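Local structure of redox-sensing transcriptional repressor Rex (Thermoanaerobacter ethanolicus, 3WGG) at residues I88-G93 with G150-P155; K113-I118 with L125-V130. The protein probably represses transcription according to the cellular NADH/NAD+ balance, binding DNA as a homodimer that takes up the dinucleotide in Rossmann-type domains. All coordinates share one frame; numbering follows the deposited sequence.

Contact 1: residues I88-G93 with G150-P155; sequences IIIGAG and GILCIP. With 8NA (alpha-Diphosphopyridine nucleotide), chain C.
Ile90 sets CG1 anti to its carbonyl carbon (chi1 -36°) and CG2 anti to its backbone N, which lays CG1 alongside Leu152, 3.9 Å from Leu152 CD2, and leaves CG2 to meet Ile154 CG2. The chi1 of 57° in Ile154 puts CG2 anti to the carbonyl carbon and onto the adenine face, 3.5 Å from 8NA C4A. Ile90 CG2 comes to C2A of the same base from that same side, tilted off the ring plane. The parallel strands are joined through both the N and the O of Ile90: Ile90 N gives a nearly straight bond of 2.7 Å to Ile151 O, and Ile90 O accepts Cys153 N at 2.8 Å. Ile151 N bonds to Ile88 O one step earlier. On the other sheet face Ile89 CG1 lies 4.0 Å from Ile151 CD1, while the CG2 branch of Ile89 touches Cys153 SG. Past these strands lies the cofactor end of a Rossmann fold, where the glycine-rich turn carries the dinucleotide. Any side chain on Gly91 would strike Cys153 O, and one on Gly93 would collide with 8NA O5B. A water accepts from Gly93 N at 3.0 Å and has both Cys153 O and diphosphate oxygen 8NA O2N within reach, 2.7 Å away in the case of Cys153 O. Next to Ile154, Pro155 CD packs 3.4 Å from 8NA C8A.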
ATOM      1  N   ILE A  88       2.663  13.680  13.129  1.00 29.30           N
ATOM      2  CA  ILE A  88       1.888  13.142  14.201  1.00 30.27           C
ATOM      3  C   ILE A  88       0.940  12.043  13.695  1.00 29.61           C
ATOM      4  O   ILE A  88       0.578  11.990  12.513  1.00 30.81           O
ATOM      5  CB  ILE A  88       1.051  14.247  14.852  1.00 30.24           C
ATOM      6  CG1 ILE A  88       0.106  14.848  13.813  1.00 29.24           C
ATOM      7  CG2 ILE A  88       1.947  15.277  15.519  1.00 28.68           C
ATOM      8  CD1 ILE A  88      -0.763  15.981  14.445  1.00 32.79           C
ATOM      9  N   ILE A  89       0.504  11.208  14.612  1.00 29.56           N
ATOM     10  CA  ILE A  89      -0.498  10.169  14.322  1.00 27.96           C
ATOM     11  C   ILE A  89      -1.748  10.452  15.131  1.00 30.79           C
ATOM     12  O   ILE A  89      -1.694  10.660  16.386  1.00 30.06           O
ATOM     13  CB  ILE A  89       0.078   8.782  14.734  1.00 27.09           C
ATOM     14  CG1 ILE A  89       1.283   8.436  13.827  1.00 27.17           C
ATOM     15  CG2 ILE A  89      -1.014   7.652  14.710  1.00 26.12           C
ATOM     16  CD1 ILE A  89       2.119   7.236  14.306  1.00 24.37           C
ATOM     17  N   ILE A  90      -2.906  10.388  14.472  1.00 31.25           N
ATOM     18  CA  ILE A  90      -4.129  10.506  15.249  1.00 31.75           C
ATOM     19  C   ILE A  90      -4.752   9.125  15.267  1.00 31.57           C
ATOM     20  O   ILE A  90      -5.005   8.555  14.208  1.00 31.09           O
ATOM     21  CB  ILE A  90      -5.119  11.515  14.642  1.00 31.87           C
ATOM     22  CG1 ILE A  90      -4.393  12.717  14.028  1.00 33.79           C
ATOM     23  CG2 ILE A  90      -6.176  11.882  15.660  1.00 37.88           C
ATOM     24  CD1 ILE A  90      -3.638  13.592  14.998  1.00 38.56           C
ATOM     25  N   GLY A  91      -4.996   8.613  16.472  1.00 30.52           N
ATOM     26  CA  GLY A  91      -5.557   7.295  16.744  1.00 29.20           C
ATOM     27  C   GLY A  91      -4.428   6.439  17.276  1.00 30.72           C
ATOM     28  O   GLY A  91      -3.497   6.103  16.541  1.00 32.00           O
ATOM     29  N   ALA A  92      -4.487   6.083  18.544  1.00 30.19           N
ATOM     30  CA  ALA A  92      -3.504   5.185  19.119  1.00 31.70           C
ATOM     31  C   ALA A  92      -4.099   3.816  19.400  1.00 30.43           C
ATOM     32  O   ALA A  92      -3.818   3.217  20.425  1.00 32.87           O
ATOM     33  CB  ALA A  92      -2.919   5.781  20.417  1.00 31.58           C
ATOM     34  N   GLY A  93      -4.936   3.314  18.510  1.00 31.49           N
ATOM     35  CA  GLY A  93      -5.419   1.942  18.658  1.00 30.46           C
ATOM     36  C   GLY A  93      -4.389   1.053  17.973  1.00 30.05           C
ATOM     37  O   GLY A  93      -3.232   1.442  17.823  1.00 30.14           O
ATOM     38  N   GLY A 150       0.074  14.877   9.012  1.00 29.96           N
ATOM     39  CA  GLY A 150      -0.830  14.206   9.956  1.00 30.44           C
ATOM     40  C   GLY A 150      -1.222  12.838   9.407  1.00 31.13           C
ATOM     41  O   GLY A 150      -1.681  12.702   8.266  1.00 31.53           O
ATOM     42  N   ILE A 151      -1.070  11.822  10.231  1.00 30.08           N
ATOM     43  CA  ILE A 151      -1.379  10.467   9.832  1.00 29.71           C
ATOM     44  C   ILE A 151      -2.656  10.046  10.558  1.00 31.63           C
ATOM     45  O   ILE A 151      -2.714  10.063  11.801  1.00 32.25           O
ATOM     46  CB  ILE A 151      -0.194   9.517  10.168  1.00 29.43           C
ATOM     47  CG1 ILE A 151       1.111  10.050   9.553  1.00 25.18           C
ATOM     48  CG2 ILE A 151      -0.533   8.029   9.748  1.00 23.80           C
ATOM     49  CD1 ILE A 151       2.437   9.325  10.127  1.00 27.30           C
ATOM     50  N   LEU A 152      -3.686   9.684   9.789  1.00 31.09           N
ATOM     51  CA  LEU A 152      -4.980   9.359  10.362  1.00 31.90           C
ATOM     52  C   LEU A 152      -5.215   7.881  10.476  1.00 31.25           C
ATOM     53  O   LEU A 152      -5.287   7.175   9.442  1.00 29.75           O
ATOM     54  CB  LEU A 152      -6.099   9.914   9.495  1.00 33.65           C
ATOM     55  CG  LEU A 152      -6.152  11.416   9.419  1.00 37.31           C
ATOM     56  CD1 LEU A 152      -7.307  11.684   8.496  1.00 41.42           C
ATOM     57  CD2 LEU A 152      -6.403  11.913  10.837  1.00 38.85           C
ATOM     58  N   CYS A 153      -5.387   7.433  11.718  1.00 29.98           N
ATOM     59  CA  CYS A 153      -5.567   6.011  12.047  1.00 30.97           C
ATOM     60  C   CYS A 153      -6.776   5.842  12.978  1.00 33.20           C
ATOM     61  O   CYS A 153      -6.786   5.044  13.950  1.00 30.59           O
ATOM     62  CB  CYS A 153      -4.293   5.457  12.677  1.00 31.41           C
ATOM     63  SG  CYS A 153      -2.814   5.617  11.634  1.00 31.32           S
ATOM     64  N   ILE A 154      -7.816   6.615  12.657  1.00 36.07           N
ATOM     65  CA  ILE A 154      -9.047   6.626  13.443  1.00 37.38           C
ATOM     66  C   ILE A 154     -10.192   5.977  12.679  1.00 39.08           C
ATOM     67  O   ILE A 154     -10.058   5.745  11.498  1.00 37.42           O
ATOM     68  CB  ILE A 154      -9.458   8.052  13.816  1.00 38.30           C
ATOM     69  CG1 ILE A 154      -9.637   8.914  12.553  1.00 40.59           C
ATOM     70  CG2 ILE A 154      -8.445   8.644  14.797  1.00 40.60           C
ATOM     71  CD1 ILE A 154     -10.375  10.172  12.779  1.00 44.97           C
ATOM     72  N   PRO A 155     -11.334   5.706  13.362  1.00 40.80           N
ATOM     73  CA  PRO A 155     -12.490   5.158  12.651  1.00 42.43           C
ATOM     74  C   PRO A 155     -13.066   6.207  11.701  1.00 44.35           C
ATOM     75  O   PRO A 155     -12.828   7.401  11.860  1.00 43.39           O
ATOM     76  CB  PRO A 155     -13.490   4.785  13.788  1.00 43.36           C
ATOM     77  CG  PRO A 155     -12.660   4.787  15.093  1.00 43.03           C
ATOM     78  CD  PRO A 155     -11.541   5.790  14.824  1.00 39.84           C
TER
HETATM   79  PA  8NA C 301      -8.930   0.695  17.155  1.00 38.40           P
HETATM   80  O1A 8NA C 301     -10.338   0.678  17.705  1.00 43.92           O
HETATM   81  O2A 8NA C 301      -7.898  -0.313  17.633  1.00 36.76           O
HETATM   82  O5B 8NA C 301      -8.365   2.200  17.284  1.00 35.52           O
HETATM   83  C5B 8NA C 301      -9.072   3.371  16.875  1.00 32.59           C
HETATM   84  C4B 8NA C 301      -8.598   4.431  17.860  1.00 30.32           C
HETATM   85  O4B 8NA C 301      -8.982   5.746  17.503  1.00 32.64           O
HETATM   86  C3B 8NA C 301      -9.180   4.181  19.241  1.00 30.98           C
HETATM   87  O3B 8NA C 301      -8.042   4.180  20.113  1.00 28.20           O
HETATM   88  C2B 8NA C 301     -10.092   5.399  19.476  1.00 32.10           C
HETATM   89  O2B 8NA C 301     -10.049   5.833  20.843  1.00 31.95           O
HETATM   90  C1B 8NA C 301      -9.395   6.450  18.660  1.00 30.87           C
HETATM   91  N9A 8NA C 301     -10.267   7.503  18.147  1.00 36.75           N
HETATM   92  C8A 8NA C 301     -11.562   7.437  17.765  1.00 35.97           C
HETATM   93  N7A 8NA C 301     -11.908   8.659  17.286  1.00 39.65           N
HETATM   94  C5A 8NA C 301     -10.823   9.467  17.407  1.00 39.92           C
HETATM   95  C6A 8NA C 301     -10.557  10.799  17.125  1.00 40.16           C
HETATM   96  N6A 8NA C 301     -11.508  11.603  16.605  1.00 46.64           N
HETATM   97  N1A 8NA C 301      -9.341  11.293  17.384  1.00 37.62           N
HETATM   98  C2A 8NA C 301      -8.360  10.557  17.938  1.00 37.17           C
HETATM   99  N3A 8NA C 301      -8.589   9.289  18.253  1.00 36.43           N
HETATM  100  C4A 8NA C 301      -9.798   8.732  17.980  1.00 36.90           C
HETATM  101  O3  8NA C 301      -9.055   0.492  15.533  1.00 35.35           O
HETATM  102  PN  8NA C 301      -7.744   0.182  14.635  1.00 35.02           P
HETATM  103  O1N 8NA C 301      -7.557  -1.301  14.537  1.00 33.45           O
HETATM  104  O2N 8NA C 301      -6.558   0.974  15.147  1.00 28.60           O
HETATM  105  O5D 8NA C 301      -8.206   0.662  13.155  1.00 35.84           O
HETATM  106  C5D 8NA C 301      -8.386   2.034  12.753  1.00 41.07           C
HETATM  107  C4D 8NA C 301      -8.980   2.104  11.332  1.00 43.51           C
HETATM  108  O4D 8NA C 301      -8.543   0.961  10.560  1.00 43.92           O
HETATM  109  C3D 8NA C 301     -10.492   2.053  11.263  1.00 47.35           C
HETATM  110  O3D 8NA C 301     -10.928   2.804  10.102  1.00 49.31           O
HETATM  111  C2D 8NA C 301     -10.794   0.595  10.986  1.00 45.83           C
HETATM  112  O2D 8NA C 301     -11.983   0.601  10.219  1.00 47.13           O
HETATM  113  C1D 8NA C 301      -9.593   0.059  10.195  1.00 40.98           C
HETATM  114  N1N 8NA C 301      -9.702   0.139   8.701  1.00 38.74           N
HETATM  115  C2N 8NA C 301     -10.368  -0.850   8.006  1.00 38.35           C
HETATM  116  C3N 8NA C 301     -10.509  -0.863   6.664  1.00 37.39           C
HETATM  117  C7N 8NA C 301     -11.259  -1.970   6.056  1.00 35.47           C
HETATM  118  O7N 8NA C 301     -11.936  -2.725   6.751  1.00 37.78           O
HETATM  119  N7N 8NA C 301     -11.135  -2.130   4.738  1.00 34.76           N
HETATM  120  C4N 8NA C 301      -9.884   0.227   5.813  1.00 35.42           C
HETATM  121  C5N 8NA C 301      -9.131   1.234   6.671  1.00 37.57           C
HETATM  122  C6N 8NA C 301      -9.067   1.155   8.010  1.00 32.54           C
HETATM  123  O   HOH W   1      -5.555   3.325  15.622  1.00 21.98           O

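Contact 2: residues K113-I118 with L125-V130; sequences KGIFDI and LKIRDV. With 8NA (alpha-Diphosphopyridine nucleotide), chain C.
Ile127 and Ile115 meet at about a right angle: the CD1 methyl of Ile115 lies 3.9 Å from Ile127 CB. Ile127 also opens a type II' turn, closed by the paired backbone bonds Ile127 N to Val130 O and Val130 N to Ile127 O, as in a tight two-residue beta hairpin. At the first corner Arg128 takes a positive phi (47°), a conformation more usual for glycine, and Asp129 completes the bend. Val130 then turns back to the longer strand. With its CG1 anti to the carbonyl carbon (chi1 -76°), that methyl sits 3.4 Å from Lys113 O, and the other branch, CG2, comes within 3.7 Å of Ile115 CD1. No hydrogen bond joins 113-118 to 125-130; they meet by methyl packing, one methyl set against a backbone carbonyl. Farther along strand 110-117, Asp117 grips the adenosine ribose with both carboxylate oxygens, OD1 taking 8NA O3B at 2.9 Å and OD2 taking 8NA O2B at 2.5 Å; an acid here is the classic mark of NAD-binding Rossmann domains. With an alanine here, both ribose hydroxyls would probably lose their acceptor and the adenosine would be held less firmly. Ile118 CG1 lies over adenine, 3.4 Å from 8NA C4A. Helix 94-100 lines the hairpin side, with Ala100 touching Ile115 and Ile127, while strand 110-117 runs between strands 85-90 and 130-134.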
ATOM      1  N   LYS A 113       6.457  13.226  16.311  1.00 37.00           N
ATOM      2  CA  LYS A 113       6.477  14.107  17.478  1.00 37.80           C
ATOM      3  C   LYS A 113       5.388  13.851  18.500  1.00 38.47           C
ATOM      4  O   LYS A 113       5.478  14.303  19.644  1.00 40.31           O
ATOM      5  CB  LYS A 113       6.334  15.552  17.019  1.00 38.51           C
ATOM      6  CG  LYS A 113       7.244  15.972  15.882  1.00 41.23           C
ATOM      7  CD  LYS A 113       8.744  15.956  16.243  1.00 49.27           C
ATOM      8  CE  LYS A 113       9.004  16.147  17.732  1.00 53.48           C
ATOM      9  NZ  LYS A 113       8.521  17.483  18.246  1.00 58.69           N
ATOM     10  N   GLY A 114       4.293  13.222  18.092  1.00 37.58           N
ATOM     11  CA  GLY A 114       3.168  13.110  19.020  1.00 35.23           C
ATOM     12  C   GLY A 114       2.161  12.132  18.481  1.00 33.88           C
ATOM     13  O   GLY A 114       2.122  11.875  17.273  1.00 32.08           O
ATOM     14  N   ILE A 115       1.403  11.536  19.392  1.00 33.58           N
ATOM     15  CA  ILE A 115       0.310  10.652  19.033  1.00 34.36           C
ATOM     16  C   ILE A 115      -0.906  11.068  19.836  1.00 35.56           C
ATOM     17  O   ILE A 115      -0.805  11.317  21.038  1.00 37.34           O
ATOM     18  CB  ILE A 115       0.653   9.212  19.344  1.00 34.46           C
ATOM     19  CG1 ILE A 115       2.033   8.890  18.816  1.00 35.85           C
ATOM     20  CG2 ILE A 115      -0.423   8.214  18.805  1.00 33.49           C
ATOM     21  CD1 ILE A 115       2.549   7.515  19.355  1.00 42.71           C
ATOM     22  N   PHE A 116      -2.069  11.095  19.187  1.00 34.08           N
ATOM     23  CA  PHE A 116      -3.248  11.641  19.798  1.00 34.22           C
ATOM     24  C   PHE A 116      -4.419  10.671  19.797  1.00 35.91           C
ATOM     25  O   PHE A 116      -4.601   9.879  18.857  1.00 35.10           O
ATOM     26  CB  PHE A 116      -3.636  12.955  19.102  1.00 33.71           C
ATOM     27  CG  PHE A 116      -2.577  13.983  19.194  1.00 35.96           C
ATOM     28  CD1 PHE A 116      -2.588  14.921  20.218  1.00 37.96           C
ATOM     29  CD2 PHE A 116      -1.516  13.974  18.299  1.00 35.94           C
ATOM     30  CE1 PHE A 116      -1.564  15.851  20.317  1.00 42.00           C
ATOM     31  CE2 PHE A 116      -0.484  14.892  18.409  1.00 38.13           C
ATOM     32  CZ  PHE A 116      -0.516  15.837  19.393  1.00 38.60           C
ATOM     33  N   ASP A 117      -5.198  10.714  20.875  1.00 35.46           N
ATOM     34  CA  ASP A 117      -6.386   9.884  20.963  1.00 36.63           C
ATOM     35  C   ASP A 117      -7.490  10.573  21.726  1.00 38.23           C
ATOM     36  O   ASP A 117      -7.244  11.588  22.370  1.00 38.29           O
ATOM     37  CB  ASP A 117      -6.061   8.547  21.590  1.00 35.31           C
ATOM     38  CG  ASP A 117      -6.995   7.448  21.114  1.00 37.00           C
ATOM     39  OD1 ASP A 117      -6.567   6.690  20.232  1.00 36.21           O
ATOM     40  OD2 ASP A 117      -8.149   7.334  21.597  1.00 39.34           O
ATOM     41  N   ILE A 118      -8.696  10.015  21.646  1.00 40.83           N
ATOM     42  CA  ILE A 118      -9.826  10.473  22.441  1.00 43.73           C
ATOM     43  C   ILE A 118     -10.000   9.656  23.712  1.00 43.29           C
ATOM     44  O   ILE A 118     -10.614  10.138  24.669  1.00 45.60           O
ATOM     45  CB  ILE A 118     -11.174  10.430  21.684  1.00 45.00           C
ATOM     46  CG1 ILE A 118     -11.399   9.076  20.994  1.00 46.25           C
ATOM     47  CG2 ILE A 118     -11.269  11.539  20.713  1.00 49.23           C
ATOM     48  CD1 ILE A 118     -12.857   8.781  20.787  1.00 52.70           C
ATOM     49  N   LEU A 125       0.221   6.909  27.662  1.00 52.71           N
ATOM     50  CA  LEU A 125       0.932   5.719  27.188  1.00 53.49           C
ATOM     51  C   LEU A 125       2.232   6.141  26.477  1.00 53.66           C
ATOM     52  O   LEU A 125       2.269   7.161  25.778  1.00 52.99           O
ATOM     53  CB  LEU A 125       0.063   4.826  26.290  1.00 52.78           C
ATOM     54  CG  LEU A 125       0.620   3.416  25.984  1.00 54.48           C
ATOM     55  CD1 LEU A 125       0.659   2.488  27.223  1.00 54.47           C
ATOM     56  CD2 LEU A 125      -0.135   2.711  24.844  1.00 50.14           C
ATOM     57  N   LYS A 126       3.306   5.397  26.712  1.00 54.01           N
ATOM     58  CA  LYS A 126       4.561   5.677  26.022  1.00 55.12           C
ATOM     59  C   LYS A 126       4.691   4.785  24.806  1.00 53.83           C
ATOM     60  O   LYS A 126       4.560   3.563  24.903  1.00 52.56           O
ATOM     61  CB  LYS A 126       5.771   5.517  26.950  1.00 56.54           C
ATOM     62  CG  LYS A 126       6.164   6.835  27.658  1.00 60.57           C
ATOM     63  CD  LYS A 126       7.530   6.707  28.352  1.00 65.90           C
ATOM     64  CE  LYS A 126       7.386   6.255  29.820  1.00 67.82           C
ATOM     65  NZ  LYS A 126       6.760   7.340  30.636  1.00 67.36           N
ATOM     66  N   ILE A 127       4.901   5.402  23.653  1.00 53.64           N
ATOM     67  CA  ILE A 127       5.189   4.621  22.459  1.00 54.84           C
ATOM     68  C   ILE A 127       6.471   5.184  21.861  1.00 55.58           C
ATOM     69  O   ILE A 127       6.543   6.363  21.508  1.00 56.03           O
ATOM     70  CB  ILE A 127       4.016   4.586  21.462  1.00 53.95           C
ATOM     71  CG1 ILE A 127       2.779   3.962  22.118  1.00 55.39           C
ATOM     72  CG2 ILE A 127       4.394   3.763  20.230  1.00 53.99           C
ATOM     73  CD1 ILE A 127       1.429   4.408  21.554  1.00 54.62           C
ATOM     74  N   ARG A 128       7.490   4.326  21.822  1.00 57.20           N
ATOM     75  CA  ARG A 128       8.885   4.720  21.654  1.00 59.58           C
ATOM     76  C   ARG A 128       9.170   5.868  22.592  1.00 60.43           C
ATOM     77  O   ARG A 128       8.980   5.763  23.806  1.00 61.19           O
ATOM     78  CB  ARG A 128       9.190   5.115  20.203  1.00 60.46           C
ATOM     79  CG  ARG A 128       8.303   4.417  19.171  1.00 62.94           C
ATOM     80  CD  ARG A 128       9.115   3.791  18.056  1.00 68.61           C
ATOM     81  NE  ARG A 128       9.296   2.358  18.265  1.00 69.74           N
ATOM     82  CZ  ARG A 128      10.463   1.758  18.481  1.00 72.48           C
ATOM     83  NH1 ARG A 128      10.501   0.438  18.640  1.00 72.75           N
ATOM     84  NH2 ARG A 128      11.590   2.464  18.527  1.00 72.95           N
ATOM     85  N   ASP A 129       9.591   6.986  22.037  1.00 60.61           N
ATOM     86  CA  ASP A 129       9.891   8.117  22.891  1.00 61.84           C
ATOM     87  C   ASP A 129       8.694   9.078  23.083  1.00 61.26           C
ATOM     88  O   ASP A 129       8.836  10.124  23.738  1.00 62.02           O
ATOM     89  CB  ASP A 129      11.097   8.863  22.335  1.00 62.90           C
ATOM     90  CG  ASP A 129      10.972   9.148  20.832  1.00 68.20           C
ATOM     91  OD1 ASP A 129      11.362  10.269  20.407  1.00 72.94           O
ATOM     92  OD2 ASP A 129      10.484   8.260  20.075  1.00 71.45           O
ATOM     93  N   VAL A 130       7.531   8.787  22.503  1.00 58.40           N
ATOM     94  CA  VAL A 130       6.448   9.778  22.660  1.00 58.32           C
ATOM     95  C   VAL A 130       5.293   9.342  23.551  1.00 56.98           C
ATOM     96  O   VAL A 130       5.128   8.165  23.839  1.00 57.55           O
ATOM     97  CB  VAL A 130       5.910  10.384  21.328  1.00 57.56           C
ATOM     98  CG1 VAL A 130       6.875  11.415  20.774  1.00 58.86           C
ATOM     99  CG2 VAL A 130       5.577   9.312  20.338  1.00 57.27           C
TER
HETATM  100  PA  8NA C 301      -8.930   0.695  17.155  1.00 38.40           P
HETATM  101  O1A 8NA C 301     -10.338   0.678  17.705  1.00 43.92           O
HETATM  102  O2A 8NA C 301      -7.898  -0.313  17.633  1.00 36.76           O
HETATM  103  O5B 8NA C 301      -8.365   2.200  17.284  1.00 35.52           O
HETATM  104  C5B 8NA C 301      -9.072   3.371  16.875  1.00 32.59           C
HETATM  105  C4B 8NA C 301      -8.598   4.431  17.860  1.00 30.32           C
HETATM  106  O4B 8NA C 301      -8.982   5.746  17.503  1.00 32.64           O
HETATM  107  C3B 8NA C 301      -9.180   4.181  19.241  1.00 30.98           C
HETATM  108  O3B 8NA C 301      -8.042   4.180  20.113  1.00 28.20           O
HETATM  109  C2B 8NA C 301     -10.092   5.399  19.476  1.00 32.10           C
HETATM  110  O2B 8NA C 301     -10.049   5.833  20.843  1.00 31.95           O
HETATM  111  C1B 8NA C 301      -9.395   6.450  18.660  1.00 30.87           C
HETATM  112  N9A 8NA C 301     -10.267   7.503  18.147  1.00 36.75           N
HETATM  113  C8A 8NA C 301     -11.562   7.437  17.765  1.00 35.97           C
HETATM  114  N7A 8NA C 301     -11.908   8.659  17.286  1.00 39.65           N
HETATM  115  C5A 8NA C 301     -10.823   9.467  17.407  1.00 39.92           C
HETATM  116  C6A 8NA C 301     -10.557  10.799  17.125  1.00 40.16           C
HETATM  117  N6A 8NA C 301     -11.508  11.603  16.605  1.00 46.64           N
HETATM  118  N1A 8NA C 301      -9.341  11.293  17.384  1.00 37.62           N
HETATM  119  C2A 8NA C 301      -8.360  10.557  17.938  1.00 37.17           C
HETATM  120  N3A 8NA C 301      -8.589   9.289  18.253  1.00 36.43           N
HETATM  121  C4A 8NA C 301      -9.798   8.732  17.980  1.00 36.90           C
HETATM  122  O3  8NA C 301      -9.055   0.492  15.533  1.00 35.35           O
HETATM  123  PN  8NA C 301      -7.744   0.182  14.635  1.00 35.02           P
HETATM  124  O1N 8NA C 301      -7.557  -1.301  14.537  1.00 33.45           O
HETATM  125  O2N 8NA C 301      -6.558   0.974  15.147  1.00 28.60           O
HETATM  126  O5D 8NA C 301      -8.206   0.662  13.155  1.00 35.84           O
HETATM  127  C5D 8NA C 301      -8.386   2.034  12.753  1.00 41.07           C
HETATM  128  C4D 8NA C 301      -8.980   2.104  11.332  1.00 43.51           C
HETATM  129  O4D 8NA C 301      -8.543   0.961  10.560  1.00 43.92           O
HETATM  130  C3D 8NA C 301     -10.492   2.053  11.263  1.00 47.35           C
HETATM  131  O3D 8NA C 301     -10.928   2.804  10.102  1.00 49.31           O
HETATM  132  C2D 8NA C 301     -10.794   0.595  10.986  1.00 45.83           C
HETATM  133  O2D 8NA C 301     -11.983   0.601  10.219  1.00 47.13           O
HETATM  134  C1D 8NA C 301      -9.593   0.059  10.195  1.00 40.98           C
HETATM  135  N1N 8NA C 301      -9.702   0.139   8.701  1.00 38.74           N
HETATM  136  C2N 8NA C 301     -10.368  -0.850   8.006  1.00 38.35           C
HETATM  137  C3N 8NA C 301     -10.509  -0.863   6.664  1.00 37.39           C
HETATM  138  C7N 8NA C 301     -11.259  -1.970   6.056  1.00 35.47           C
HETATM  139  O7N 8NA C 301     -11.936  -2.725   6.751  1.00 37.78           O
HETATM  140  N7N 8NA C 301     -11.135  -2.130   4.738  1.00 34.76           N
HETATM  141  C4N 8NA C 301      -9.884   0.227   5.813  1.00 35.42           C
HETATM  142  C5N 8NA C 301      -9.131   1.234   6.671  1.00 37.57           C
HETATM  143  C6N 8NA C 301      -9.067   1.155   8.010  1.00 32.54           C

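How the contacts relate
Contact 1 is core, all its touching residues buried; contact 2 is half open, its turn at the rim of the same sheet. Strands 85-90 and 110-117 are neighbours there, and the two contacts join directly: Gly91 N probably bonds to Phe116 O, and Ala92 N to Asp117 OD1, tying the glycine-rich turn to the ribose-binding acid. Contact 1 is built on a parallel backbone ladder with apolar side chains on both faces, whereas the segments of contact 2 meet without a hydrogen bond, through methyl groups packed on one another and on a backbone carbonyl. Both converge on one 8NA, whose adenine is sandwiched between Ile154 and Ile118. Along the chain, contact 2 is nested within the loop closed by contact 1.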